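PDB 4W4T: MxaA from Stigmatella aurantiaca, which reduces the carrier-bound product of the myxalamid PKS-NRPS assembly line with NADPH, this chain being its terminal reductase domain, a Rossmann-fold short-chain dehydrogenase. Local coordinates for residues 265-270 and 351-356; 274-279 and 320-325; 326-331 and 402-407; 335-340 and 372-377. All coordinates share one frame; numbering follows the deposited sequence.

The four contacts have their centres about 23 to 25 Å from the centre of the chain, away from the NADPH-binding residues. Helix 261-272 (interaction 1) runs into strand 274-277 (interaction 2); helix 318-328 serves interactions 2 and 3, strand 333-336 leads into helix 337-348 (interaction 4), and helix 352-362, loop 372-377 and helix 400-412 follow in that order. Interactions 2 and 4, with centres about 11 Å apart, meet through the two-stranded parallel sheet 274-277/333-336, whereas the centres of interactions 3 and 4 are about 22 Å apart. C269 of interaction 1 packs on both the sheet and W340. The contacts thus join these five helices and the small sheet into one region beside the Rossmann fold.

Interaction 1 of 4, residues 265-270 and 351-356; sequences TLKGCV and DSELGD
L354 reaches across to helix 261-272 with a single methyl, its CD2 lying 3.7 Å from G268 CA. The torsions explain the reach: CG stands anti to the carbonyl carbon, beside the backbone N (chi1 -67°), and the branch then extends toward the neighbouring helix. G268 gives the methyl bare backbone to lie on. A CB on G268 would point toward helix 352-362 and stand only about 3.5 Å from L354 CD2. The glycine thus probably lets the backbones come close, with G268 CA 6.3 Å from L354 CA. L344 and A347 of helix 337-348 also touch L354, which places this small apolar contact among three helices.

Next to them in the sequence, and nearer the surface, K267 and E353 extend from their helices and cross at about a right angle. K267 CE lies 3.7 Å from E353 OE1, while K267 NZ, at 3.9 Å from the same oxygen, makes only a long salt bridge. The ammonium group has a stronger partner elsewhere: it donates to the backbone O of F415 and also forms a cation-pi contact with that ring.

The first turn of helix 352-362 is capped by D351, whose OD1 accepts from L354 N at 3.1 Å; the N-H meets the oxygen from well above the carboxylate plane. OD2 of D351 pairs with R271, a second charged tie to helix 261-272. The chemistry is divided by depth: the G268-L354 packing probably permits the close spacing inside, while the long K267-E353 attraction at the surface is likely to add only modestly.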
loop_
_atom_site.group_PDB
_atom_site.type_symbol
_atom_site.label_atom_id
_atom_site.label_comp_id
_atom_site.label_asym_id
_atom_site.label_seq_id
_atom_site.Cartn_x
_atom_site.Cartn_y
_atom_site.Cartn_z
ATOM N N THR A 265 -4.557 8.176 -11.306
ATOM C CA THR A 265 -4.912 7.299 -12.401
ATOM C C THR A 265 -4.637 7.948 -13.753
ATOM O O THR A 265 -4.048 7.325 -14.638
ATOM C CB THR A 265 -6.380 6.902 -12.291
ATOM O OG1 THR A 265 -6.574 6.249 -11.032
ATOM C CG2 THR A 265 -6.779 5.977 -13.415
ATOM N N LEU A 266 -5.059 9.203 -13.924
ATOM C CA LEU A 266 -4.818 9.892 -15.186
ATOM C C LEU A 266 -3.334 10.032 -15.471
ATOM O O LEU A 266 -2.903 9.853 -16.607
ATOM C CB LEU A 266 -5.471 11.277 -15.192
ATOM C CG LEU A 266 -6.991 11.276 -15.112
ATOM C CD1 LEU A 266 -7.538 12.689 -15.313
ATOM C CD2 LEU A 266 -7.590 10.305 -16.125
ATOM N N LYS A 267 -2.545 10.361 -14.449
ATOM C CA LYS A 267 -1.109 10.515 -14.664
ATOM C C LYS A 267 -0.488 9.180 -15.050
ATOM O O LYS A 267 0.377 9.130 -15.914
ATOM C CB LYS A 267 -0.417 11.078 -13.427
ATOM C CG LYS A 267 1.104 11.162 -13.572
ATOM C CD LYS A 267 1.733 11.924 -12.406
ATOM C CE LYS A 267 3.245 12.091 -12.579
ATOM N NZ LYS A 267 3.778 13.151 -11.643
ATOM N N GLY A 268 -0.946 8.106 -14.414
ATOM C CA GLY A 268 -0.494 6.765 -14.750
ATOM C C GLY A 268 -0.780 6.429 -16.201
ATOM O O GLY A 268 0.068 5.888 -16.894
ATOM N N CYS A 269 -1.978 6.757 -16.672
ATOM C CA CYS A 269 -2.320 6.471 -18.063
ATOM C C CYS A 269 -1.421 7.264 -18.992
ATOM O O CYS A 269 -0.940 6.741 -20.003
ATOM C CB CYS A 269 -3.791 6.779 -18.345
ATOM S SG CYS A 269 -4.908 5.610 -17.548
ATOM N N VAL A 270 -1.198 8.528 -18.652
ATOM C CA VAL A 270 -0.361 9.383 -19.491
ATOM C C VAL A 270 1.069 8.857 -19.540
ATOM O O VAL A 270 1.659 8.739 -20.619
ATOM C CB VAL A 270 -0.381 10.849 -18.994
ATOM C CG1 VAL A 270 0.739 11.648 -19.621
ATOM C CG2 VAL A 270 -1.707 11.477 -19.349
ATOM N N ASP A 351 8.774 1.195 -11.070
ATOM C CA ASP A 351 8.182 2.509 -10.838
ATOM C C ASP A 351 7.274 2.460 -9.616
ATOM O O ASP A 351 6.203 1.862 -9.667
ATOM C CB ASP A 351 7.409 2.956 -12.082
ATOM C CG ASP A 351 6.960 4.409 -12.015
ATOM O OD1 ASP A 351 6.428 4.849 -10.969
ATOM O OD2 ASP A 351 7.132 5.113 -13.032
ATOM N N SER A 352 7.695 3.091 -8.522
ATOM C CA SER A 352 6.973 2.983 -7.256
ATOM C C SER A 352 5.666 3.775 -7.237
ATOM O O SER A 352 4.727 3.408 -6.526
ATOM C CB SER A 352 7.863 3.431 -6.091
ATOM O OG SER A 352 7.800 4.832 -5.912
ATOM N N GLU A 353 5.603 4.857 -8.011
ATOM C CA GLU A 353 4.363 5.622 -8.120
ATOM C C GLU A 353 3.268 4.805 -8.806
ATOM O O GLU A 353 2.121 4.813 -8.370
ATOM C CB GLU A 353 4.589 6.931 -8.875
ATOM C CG GLU A 353 4.361 8.174 -8.026
ATOM C CD GLU A 353 4.639 9.456 -8.785
ATOM O OE1 GLU A 353 4.060 9.638 -9.880
ATOM O OE2 GLU A 353 5.442 10.277 -8.293
ATOM N N LEU A 354 3.618 4.106 -9.880
ATOM C CA LEU A 354 2.648 3.242 -10.549
ATOM C C LEU A 354 2.267 2.077 -9.633
ATOM O O LEU A 354 1.115 1.638 -9.606
ATOM C CB LEU A 354 3.205 2.731 -11.875
ATOM C CG LEU A 354 3.386 3.841 -12.911
ATOM C CD1 LEU A 354 4.007 3.303 -14.173
ATOM C CD2 LEU A 354 2.057 4.498 -13.214
ATOM N N GLY A 355 3.243 1.583 -8.879
ATOM C CA GLY A 355 2.970 0.588 -7.857
ATOM C C GLY A 355 1.954 1.092 -6.845
ATOM O O GLY A 355 1.022 0.374 -6.485
ATOM N N ASP A 356 2.125 2.333 -6.399
ATOM C CA ASP A 356 1.188 2.939 -5.454
ATOM C C ASP A 356 -0.237 2.948 -6.012
ATOM O O ASP A 356 -1.197 2.675 -5.289
ATOM C CB ASP A 356 1.619 4.369 -5.104
ATOM C CG ASP A 356 2.901 4.416 -4.284
ATOM O OD1 ASP A 356 3.342 3.357 -3.780
ATOM O OD2 ASP A 356 3.468 5.524 -4.145
#

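Interaction 2 of 4, residues 274-279 and 320-325; sequences VAPSVD and EMWNYM
The indole of W322 is covered on one face by the methyl of A275 and on the other by CB of selenomethionine M321, while the selenium of selenomethionine M325 and the backbone O of P276 lie at its edge. This is a strand-on-helix contact: helix 318-328 packs against strand 274-277 of the short parallel sheet next to the Rossmann fold.

The A275 methyl sits squarely over the six-membered ring. A275 CB is 3.4 Å from the centroid of the six-membered ring of W322 and 10° off its normal, a close CH-pi contact in which CD2 and CE2 are the nearest ring atoms. M321 CB, by contrast, stands 4.0 Å from the W322 ring plane and is displaced toward the rim. W322 has its CG beside the backbone N and anti to the carbonyl carbon (chi1 -42°), a torsion that carries the ring off the helix and onto the strand.

P276 turns its CB away from the helix, yet its ring atom CD still comes within 3.8 Å of W322 CZ2, the two side chains crossing at about a right angle. Farther out, V334 of strand 333-336 also touches W322, and C269 of helix 261-272 packs against both A275 and P276; all three contact residues are buried.

The indole N-H is used as well, though poorly aimed: W322 NE1 donates a weak hydrogen bond to P276 O at 3.1 Å with an N-H...O angle of 127°. The bend reflects the position of P276 O, which lies toward the benzo side of the indole, 3.2 Å from W322 CZ2.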
loop_
_atom_site.group_PDB
_atom_site.type_symbol
_atom_site.label_atom_id
_atom_site.label_comp_id
_atom_site.label_asym_id
_atom_site.label_seq_id
_atom_site.Cartn_x
_atom_site.Cartn_y
_atom_site.Cartn_z
ATOM N N VAL A 274 -1.089 4.406 -22.176
ATOM C CA VAL A 274 -2.203 3.497 -22.406
ATOM C C VAL A 274 -3.314 3.686 -21.366
ATOM O O VAL A 274 -3.049 3.934 -20.189
ATOM C CB VAL A 274 -1.719 2.032 -22.427
ATOM C CG1 VAL A 274 -1.128 1.625 -21.081
ATOM C CG2 VAL A 274 -2.856 1.121 -22.813
ATOM N N ALA A 275 -4.562 3.591 -21.816
ATOM C CA ALA A 275 -5.717 3.777 -20.933
ATOM C C ALA A 275 -6.677 2.608 -21.108
ATOM O O ALA A 275 -6.692 1.974 -22.173
ATOM C CB ALA A 275 -6.415 5.100 -21.236
ATOM N N PRO A 276 -7.482 2.315 -20.073
ATOM C CA PRO A 276 -8.379 1.160 -20.137
ATOM C C PRO A 276 -9.717 1.492 -20.767
ATOM O O PRO A 276 -10.249 2.578 -20.528
ATOM C CB PRO A 276 -8.559 0.788 -18.662
ATOM C CG PRO A 276 -8.471 2.094 -17.957
ATOM C CD PRO A 276 -7.463 2.913 -18.719
ATOM N N SER A 277 -10.262 0.578 -21.559
ATOM C CA SER A 277 -11.640 0.729 -21.982
ATOM C C SER A 277 -12.492 0.111 -20.880
ATOM O O SER A 277 -12.460 -1.095 -20.655
ATOM C CB SER A 277 -11.903 0.071 -23.342
ATOM O OG SER A 277 -11.510 -1.287 -23.345
ATOM N N VAL A 278 -13.196 0.953 -20.141
ATOM C CA VAL A 278 -14.103 0.473 -19.115
ATOM C C VAL A 278 -15.515 0.803 -19.576
ATOM O O VAL A 278 -15.710 1.756 -20.332
ATOM C CB VAL A 278 -13.803 1.099 -17.745
ATOM C CG1 VAL A 278 -12.406 0.705 -17.279
ATOM C CG2 VAL A 278 -13.924 2.610 -17.813
ATOM N N ASP A 279 -16.496 0.008 -19.167
ATOM C CA ASP A 279 -17.854 0.263 -19.642
ATOM C C ASP A 279 -18.688 1.114 -18.676
ATOM O O ASP A 279 -19.878 1.285 -18.885
ATOM C CB ASP A 279 -18.584 -1.050 -19.930
ATOM C CG ASP A 279 -18.505 -2.033 -18.781
ATOM O OD1 ASP A 279 -18.373 -1.599 -17.617
ATOM O OD2 ASP A 279 -18.590 -3.253 -19.045
ATOM N N GLU A 320 -14.560 8.739 -24.659
ATOM C CA GLU A 320 -14.632 10.198 -24.780
ATOM C C GLU A 320 -13.525 10.848 -23.942
ATOM O O GLU A 320 -12.848 11.780 -24.388
ATOM C CB GLU A 320 -16.012 10.718 -24.348
ATOM C CG GLU A 320 -17.174 10.145 -25.146
ATOM C CD GLU A 320 -18.530 10.639 -24.663
ATOM O OE1 GLU A 320 -18.880 10.423 -23.473
ATOM O OE2 GLU A 320 -19.251 11.243 -25.485
HETATM N N MSE A 321 -13.330 10.345 -22.729
HETATM C CA MSE A 321 -12.249 10.841 -21.888
HETATM C C MSE A 321 -10.911 10.752 -22.607
HETATM O O MSE A 321 -10.144 11.700 -22.612
HETATM C CB MSE A 321 -12.180 10.066 -20.572
HETATM C CG MSE A 321 -13.164 10.495 -19.534
HETATM SE SE MSE A 321 -12.771 12.324 -18.898
HETATM C CE MSE A 321 -10.907 12.151 -18.406
ATOM N N TRP A 322 -10.611 9.609 -23.216
ATOM C CA TRP A 322 -9.318 9.485 -23.865
ATOM C C TRP A 322 -9.251 10.421 -25.071
ATOM O O TRP A 322 -8.201 11.011 -25.326
ATOM C CB TRP A 322 -9.030 8.033 -24.274
ATOM C CG TRP A 322 -9.426 7.005 -23.238
ATOM C CD1 TRP A 322 -10.042 5.809 -23.479
ATOM C CD2 TRP A 322 -9.250 7.087 -21.814
ATOM N NE1 TRP A 322 -10.253 5.137 -22.294
ATOM C CE2 TRP A 322 -9.785 5.901 -21.259
ATOM C CE3 TRP A 322 -8.691 8.038 -20.953
ATOM C CZ2 TRP A 322 -9.777 5.648 -19.882
ATOM C CZ3 TRP A 322 -8.689 7.786 -19.587
ATOM C CH2 TRP A 322 -9.222 6.598 -19.067
ATOM N N ASN A 323 -10.364 10.591 -25.783
ATOM C CA ASN A 323 -10.395 11.570 -26.875
ATOM C C ASN A 323 -10.004 12.958 -26.360
ATOM O O ASN A 323 -9.227 13.661 -26.994
ATOM C CB ASN A 323 -11.776 11.645 -27.533
ATOM C CG ASN A 323 -12.132 10.390 -28.323
ATOM O OD1 ASN A 323 -11.266 9.607 -28.706
ATOM N ND2 ASN A 323 -13.419 10.205 -28.572
ATOM N N TYR A 324 -10.554 13.350 -25.205
ATOM C CA TYR A 324 -10.307 14.699 -24.686
ATOM C C TYR A 324 -8.839 14.853 -24.314
ATOM O O TYR A 324 -8.250 15.918 -24.484
ATOM C CB TYR A 324 -11.197 15.008 -23.466
ATOM C CG TYR A 324 -12.692 14.937 -23.725
ATOM C CD1 TYR A 324 -13.212 15.173 -24.996
ATOM C CD2 TYR A 324 -13.582 14.614 -22.703
ATOM C CE1 TYR A 324 -14.577 15.116 -25.238
ATOM C CE2 TYR A 324 -14.956 14.548 -22.936
ATOM C CZ TYR A 324 -15.441 14.797 -24.211
ATOM O OH TYR A 324 -16.791 14.723 -24.456
HETATM N N MSE A 325 -8.249 13.781 -23.788
HETATM C CA MSE A 325 -6.857 13.830 -23.375
HETATM C C MSE A 325 -5.880 13.804 -24.564
HETATM O O MSE A 325 -4.846 14.471 -24.536
HETATM C CB MSE A 325 -6.584 12.685 -22.398
HETATM C CG MSE A 325 -7.405 12.908 -21.122
HETATM SE SE MSE A 325 -7.090 11.475 -19.859
HETATM C CE MSE A 325 -5.222 11.882 -19.461
#

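Interaction 3 of 4, residues 326-331 and 402-407; sequences RAFGYG and LISTYL
F328 lays its ring against L407, whose CB stands over the ring centre, 3.6 Å from the F328 centroid and 8° off the normal, in a CH-pi contact. The same leucine folds a methyl around the base of the aromatic side chain: L407 CD1 is 3.6 Å from both F328 CG and F328 CB, the two side chains sliding past each other in opposite directions. S404, one turn earlier on helix 400-412, comes to the ring from its edge, with S404 OG in the ring plane and 3.5 Å from F328 CD1. F328 reaches this place because its CG is anti to the backbone N (chi1 -176°), which swings the ring out from the last turn of helix 318-328. A second aromatic, Y330, turns an edge to the leucine, with Y330 CE2 4.1 Å from L407 CD1.

With an alanine at F328, the CB of L407 would probably lose the aromatic face beneath it, and a gap is likely to open between the two helices.

Outside this first shell, P419 near the C-terminus touches both F328 and Y330, and the hydroxyl of Y330 is hydrogen-bonded to the backbone O of K417. M325, a turn back on helix 318-328, packs on L407 as well. What turns the chain from F328 to Y330 is G329, with a positive phi of 134°. G329 N gives a weak bond to R326 O. Y330 N makes a probable one to M325 O at 3.1 Å. The pairing, with glycine at C', is consistent with a Schellman motif ending helix 318-328, just where F328 and Y330 pack on helix 400-412.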
loop_
_atom_site.group_PDB
_atom_site.type_symbol
_atom_site.label_atom_id
_atom_site.label_comp_id
_atom_site.label_asym_id
_atom_site.label_seq_id
_atom_site.Cartn_x
_atom_site.Cartn_y
_atom_site.Cartn_z
ATOM N N ARG A 326 -6.217 13.065 -25.614
ATOM C CA ARG A 326 -5.402 13.109 -26.832
ATOM C C ARG A 326 -5.452 14.493 -27.444
ATOM O O ARG A 326 -4.454 14.980 -27.987
ATOM C CB ARG A 326 -5.873 12.086 -27.870
ATOM C CG ARG A 326 -5.713 10.649 -27.426
ATOM C CD ARG A 326 -6.022 9.686 -28.561
ATOM N NE ARG A 326 -6.195 8.336 -28.039
ATOM C CZ ARG A 326 -7.381 7.786 -27.807
ATOM N NH1 ARG A 326 -8.492 8.460 -28.085
ATOM N NH2 ARG A 326 -7.460 6.558 -27.323
ATOM N N ALA A 327 -6.626 15.108 -27.388
ATOM C CA ALA A 327 -6.804 16.417 -28.011
ATOM C C ALA A 327 -5.932 17.441 -27.303
ATOM O O ALA A 327 -5.382 18.349 -27.924
ATOM C CB ALA A 327 -8.267 16.833 -27.993
ATOM N N PHE A 328 -5.782 17.269 -25.993
ATOM C CA PHE A 328 -4.879 18.108 -25.229
ATOM C C PHE A 328 -3.432 17.834 -25.616
ATOM O O PHE A 328 -2.589 18.718 -25.524
ATOM C CB PHE A 328 -5.071 17.881 -23.723
ATOM C CG PHE A 328 -4.240 18.795 -22.873
ATOM C CD1 PHE A 328 -4.661 20.091 -22.621
ATOM C CD2 PHE A 328 -3.033 18.374 -22.352
ATOM C CE1 PHE A 328 -3.896 20.947 -21.831
ATOM C CE2 PHE A 328 -2.261 19.221 -21.564
ATOM C CZ PHE A 328 -2.693 20.509 -21.311
ATOM N N GLY A 329 -3.132 16.606 -26.033
ATOM C CA GLY A 329 -1.810 16.305 -26.552
ATOM C C GLY A 329 -1.137 15.043 -26.046
ATOM O O GLY A 329 0.029 14.797 -26.363
ATOM N N TYR A 330 -1.851 14.240 -25.261
ATOM C CA TYR A 330 -1.263 13.028 -24.703
ATOM C C TYR A 330 -1.652 11.791 -25.497
ATOM O O TYR A 330 -2.832 11.527 -25.714
ATOM C CB TYR A 330 -1.689 12.847 -23.247
ATOM C CG TYR A 330 -1.154 13.909 -22.315
ATOM C CD1 TYR A 330 0.208 14.115 -22.184
ATOM C CD2 TYR A 330 -2.014 14.691 -21.551
ATOM C CE1 TYR A 330 0.706 15.079 -21.335
ATOM C CE2 TYR A 330 -1.526 15.664 -20.704
ATOM C CZ TYR A 330 -0.159 15.849 -20.601
ATOM O OH TYR A 330 0.340 16.803 -19.751
ATOM N N GLY A 331 -0.662 11.017 -25.917
ATOM C CA GLY A 331 -0.951 9.761 -26.581
ATOM C C GLY A 331 -1.544 8.736 -25.635
ATOM O O GLY A 331 -1.078 8.582 -24.511
ATOM N N LEU A 402 -13.246 21.345 -20.421
ATOM C CA LEU A 402 -13.066 21.048 -18.984
ATOM C C LEU A 402 -11.786 20.243 -18.782
ATOM O O LEU A 402 -10.963 20.557 -17.923
ATOM C CB LEU A 402 -14.257 20.273 -18.403
ATOM C CG LEU A 402 -14.146 19.989 -16.886
ATOM C CD1 LEU A 402 -14.338 21.279 -16.103
ATOM C CD2 LEU A 402 -15.116 18.924 -16.420
ATOM N N ILE A 403 -11.603 19.205 -19.590
ATOM C CA ILE A 403 -10.409 18.382 -19.446
ATOM C C ILE A 403 -9.145 19.203 -19.719
ATOM O O ILE A 403 -8.143 19.033 -19.044
ATOM C CB ILE A 403 -10.457 17.151 -20.356
ATOM C CG1 ILE A 403 -11.634 16.257 -19.954
ATOM C CG2 ILE A 403 -9.134 16.367 -20.304
ATOM C CD1 ILE A 403 -11.782 16.033 -18.467
ATOM N N SER A 404 -9.195 20.126 -20.672
ATOM C CA SER A 404 -8.027 20.972 -20.927
ATOM C C SER A 404 -7.730 21.873 -19.725
ATOM O O SER A 404 -6.573 22.068 -19.354
ATOM C CB SER A 404 -8.226 21.820 -22.184
ATOM O OG SER A 404 -7.080 22.622 -22.415
ATOM N N THR A 405 -8.780 22.413 -19.122
ATOM C CA THR A 405 -8.629 23.216 -17.911
ATOM C C THR A 405 -7.915 22.409 -16.830
ATOM O O THR A 405 -6.937 22.874 -16.235
ATOM C CB THR A 405 -9.994 23.716 -17.413
ATOM O OG1 THR A 405 -10.537 24.616 -18.384
ATOM C CG2 THR A 405 -9.858 24.447 -16.060
ATOM N N TYR A 406 -8.372 21.179 -16.616
ATOM C CA TYR A 406 -7.764 20.282 -15.622
ATOM C C TYR A 406 -6.312 19.976 -15.958
ATOM O O TYR A 406 -5.415 20.187 -15.142
ATOM C CB TYR A 406 -8.555 18.975 -15.529
ATOM C CG TYR A 406 -9.912 19.068 -14.851
ATOM C CD1 TYR A 406 -10.312 20.220 -14.181
ATOM C CD2 TYR A 406 -10.784 17.985 -14.860
ATOM C CE1 TYR A 406 -11.545 20.289 -13.551
ATOM C CE2 TYR A 406 -12.017 18.039 -14.221
ATOM C CZ TYR A 406 -12.389 19.188 -13.561
ATOM O OH TYR A 406 -13.605 19.244 -12.910
ATOM N N LEU A 407 -6.069 19.473 -17.167
ATOM C CA LEU A 407 -4.715 19.105 -17.546
ATOM C C LEU A 407 -3.756 20.308 -17.524
ATOM O O LEU A 407 -2.621 20.166 -17.099
ATOM C CB LEU A 407 -4.718 18.442 -18.928
ATOM C CG LEU A 407 -5.495 17.123 -18.978
ATOM C CD1 LEU A 407 -5.506 16.518 -20.398
ATOM C CD2 LEU A 407 -4.926 16.124 -17.980
#

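Interaction 4 of 4, residues 335-340 and 372-377; sequences LPYDQW and GGPRMV
The backbone O of P336 accepts from W340 N at 2.9 Å, closing the first turn of helix 337-348 and fixing the start of the helix from which Y337 reaches G373 and P374. P336 occupies the N-cap position. In Y337 the ring is carried clear of the helix and toward the loop, since CG is anti to the backbone N (chi1 -179°).

P374 lies over one face of the phenol ring. P374 CD is 3.6 Å from the Y337 ring centroid and 13° off the normal, a CH-pi contact, and the two side chains cross at about a right angle. P374 CG lies 3.7 Å from Y337 OH. Nearer the backbone, G373 CA approaches Y337 CG at 3.5 Å. G373 has a positive phi, and a CB there would clash with P374 CD, be jammed against the carbonyl O of G372, and sit tightly against the tyrosine ring.

The helix follows directly on strand 333-336, which lies parallel to strand 274-277 in a two-stranded sheet, and W340 NE1 is hydrogen-bonded to V274 O in the partner strand. A serine in place of Y337 would probably leave P374 without the aromatic face it covers and open a gap between helix and loop.

G372 is also backbone hydrogen-bonded to D279, just after strand 274-277, while P276, V278 and L361 touch the tyrosine side chain.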
loop_
_atom_site.group_PDB
_atom_site.type_symbol
_atom_site.label_atom_id
_atom_site.label_comp_id
_atom_site.label_asym_id
_atom_site.label_seq_id
_atom_site.Cartn_x
_atom_site.Cartn_y
_atom_site.Cartn_z
ATOM N N LEU A 335 -6.657 -0.276 -24.169
ATOM C CA LEU A 335 -6.643 -1.705 -23.911
ATOM C C LEU A 335 -7.810 -2.123 -23.033
ATOM O O LEU A 335 -8.248 -1.357 -22.164
ATOM C CB LEU A 335 -5.347 -2.110 -23.213
ATOM C CG LEU A 335 -4.008 -2.032 -23.918
ATOM C CD1 LEU A 335 -2.946 -2.355 -22.880
ATOM C CD2 LEU A 335 -3.962 -3.023 -25.077
ATOM N N PRO A 336 -8.299 -3.355 -23.230
ATOM C CA PRO A 336 -9.251 -3.940 -22.284
ATOM C C PRO A 336 -8.739 -3.766 -20.851
ATOM O O PRO A 336 -7.517 -3.795 -20.651
ATOM C CB PRO A 336 -9.285 -5.416 -22.690
ATOM C CG PRO A 336 -8.934 -5.415 -24.132
ATOM C CD PRO A 336 -7.968 -4.275 -24.335
ATOM N N TYR A 337 -9.642 -3.569 -19.893
ATOM C CA TYR A 337 -9.239 -3.224 -18.526
ATOM C C TYR A 337 -8.275 -4.231 -17.908
ATOM O O TYR A 337 -7.337 -3.851 -17.196
ATOM C CB TYR A 337 -10.455 -3.084 -17.607
ATOM C CG TYR A 337 -10.044 -2.700 -16.205
ATOM C CD1 TYR A 337 -9.669 -1.402 -15.910
ATOM C CD2 TYR A 337 -9.990 -3.645 -15.188
ATOM C CE1 TYR A 337 -9.271 -1.049 -14.645
ATOM C CE2 TYR A 337 -9.588 -3.297 -13.913
ATOM C CZ TYR A 337 -9.230 -1.999 -13.652
ATOM O OH TYR A 337 -8.831 -1.637 -12.385
ATOM N N ASP A 338 -8.512 -5.513 -18.155
ATOM C CA ASP A 338 -7.643 -6.536 -17.579
ATOM C C ASP A 338 -6.226 -6.459 -18.134
ATOM O O ASP A 338 -5.245 -6.611 -17.391
ATOM C CB ASP A 338 -8.245 -7.920 -17.795
ATOM C CG ASP A 338 -9.616 -8.049 -17.155
ATOM O OD1 ASP A 338 -9.724 -7.812 -15.923
ATOM O OD2 ASP A 338 -10.587 -8.363 -17.878
ATOM N N GLN A 339 -6.115 -6.174 -19.426
ATOM C CA GLN A 339 -4.811 -6.014 -20.044
ATOM C C GLN A 339 -4.143 -4.736 -19.572
ATOM O O GLN A 339 -2.944 -4.722 -19.337
ATOM C CB GLN A 339 -4.929 -6.014 -21.566
ATOM C CG GLN A 339 -5.305 -7.371 -22.143
ATOM C CD GLN A 339 -5.526 -7.320 -23.642
ATOM O OE1 GLN A 339 -4.764 -6.679 -24.370
ATOM N NE2 GLN A 339 -6.578 -7.991 -24.111
ATOM N N TRP A 340 -4.915 -3.657 -19.447
ATOM C CA TRP A 340 -4.378 -2.413 -18.894
ATOM C C TRP A 340 -3.848 -2.611 -17.469
ATOM O O TRP A 340 -2.754 -2.141 -17.116
ATOM C CB TRP A 340 -5.449 -1.319 -18.907
ATOM C CG TRP A 340 -4.966 -0.030 -18.358
ATOM C CD1 TRP A 340 -4.266 0.940 -19.023
ATOM C CD2 TRP A 340 -5.150 0.449 -17.021
ATOM N NE1 TRP A 340 -3.995 1.992 -18.168
ATOM C CE2 TRP A 340 -4.532 1.713 -16.938
ATOM C CE3 TRP A 340 -5.774 -0.075 -15.887
ATOM C CZ2 TRP A 340 -4.526 2.463 -15.769
ATOM C CZ3 TRP A 340 -5.768 0.675 -14.722
ATOM C CH2 TRP A 340 -5.140 1.927 -14.671
ATOM N N GLY A 372 -15.184 -5.439 -18.333
ATOM C CA GLY A 372 -15.482 -4.028 -18.479
ATOM C C GLY A 372 -14.900 -3.160 -17.385
ATOM O O GLY A 372 -15.128 -1.957 -17.365
ATOM N N GLY A 373 -14.153 -3.758 -16.466
ATOM C CA GLY A 373 -13.494 -2.989 -15.430
ATOM C C GLY A 373 -14.343 -2.853 -14.181
ATOM O O GLY A 373 -15.361 -3.524 -14.041
ATOM N N PRO A 374 -13.918 -1.980 -13.261
ATOM C CA PRO A 374 -14.545 -1.791 -11.951
ATOM C C PRO A 374 -16.026 -1.425 -12.020
ATOM O O PRO A 374 -16.420 -0.642 -12.878
ATOM C CB PRO A 374 -13.737 -0.641 -11.347
ATOM C CG PRO A 374 -12.416 -0.730 -12.014
ATOM C CD PRO A 374 -12.725 -1.133 -13.418
ATOM N N ARG A 375 -16.822 -2.001 -11.123
ATOM C CA ARG A 375 -18.208 -1.592 -10.945
ATOM C C ARG A 375 -18.239 -0.186 -10.378
ATOM O O ARG A 375 -17.499 0.123 -9.447
ATOM C CB ARG A 375 -18.954 -2.527 -9.981
ATOM C CG ARG A 375 -18.765 -4.016 -10.235
ATOM C CD ARG A 375 -18.949 -4.818 -8.943
ATOM N NE ARG A 375 -18.921 -6.256 -9.199
ATOM C CZ ARG A 375 -19.027 -7.190 -8.262
ATOM N NH1 ARG A 375 -19.178 -6.842 -6.989
ATOM N NH2 ARG A 375 -18.988 -8.474 -8.599
HETATM N N MSE A 376 -19.110 0.657 -10.918
HETATM C CA MSE A 376 -19.307 1.989 -10.354
HETATM C C MSE A 376 -20.793 2.249 -10.131
HETATM O O MSE A 376 -21.638 1.489 -10.606
HETATM C CB MSE A 376 -18.684 3.039 -11.263
HETATM C CG MSE A 376 -17.185 2.829 -11.391
HETATM SE SE MSE A 376 -16.348 4.181 -12.495
HETATM C CE MSE A 376 -14.695 3.223 -12.944
ATOM N N VAL A 377 -21.114 3.291 -9.374
ATOM C CA VAL A 377 -22.508 3.586 -9.098
ATOM C C VAL A 377 -23.030 4.668 -10.037
ATOM O O VAL A 377 -22.312 5.591 -10.406
ATOM C CB VAL A 377 -22.715 4.023 -7.624
ATOM C CG1 VAL A 377 -21.867 5.216 -7.304
ATOM C CG2 VAL A 377 -24.177 4.319 -7.360
#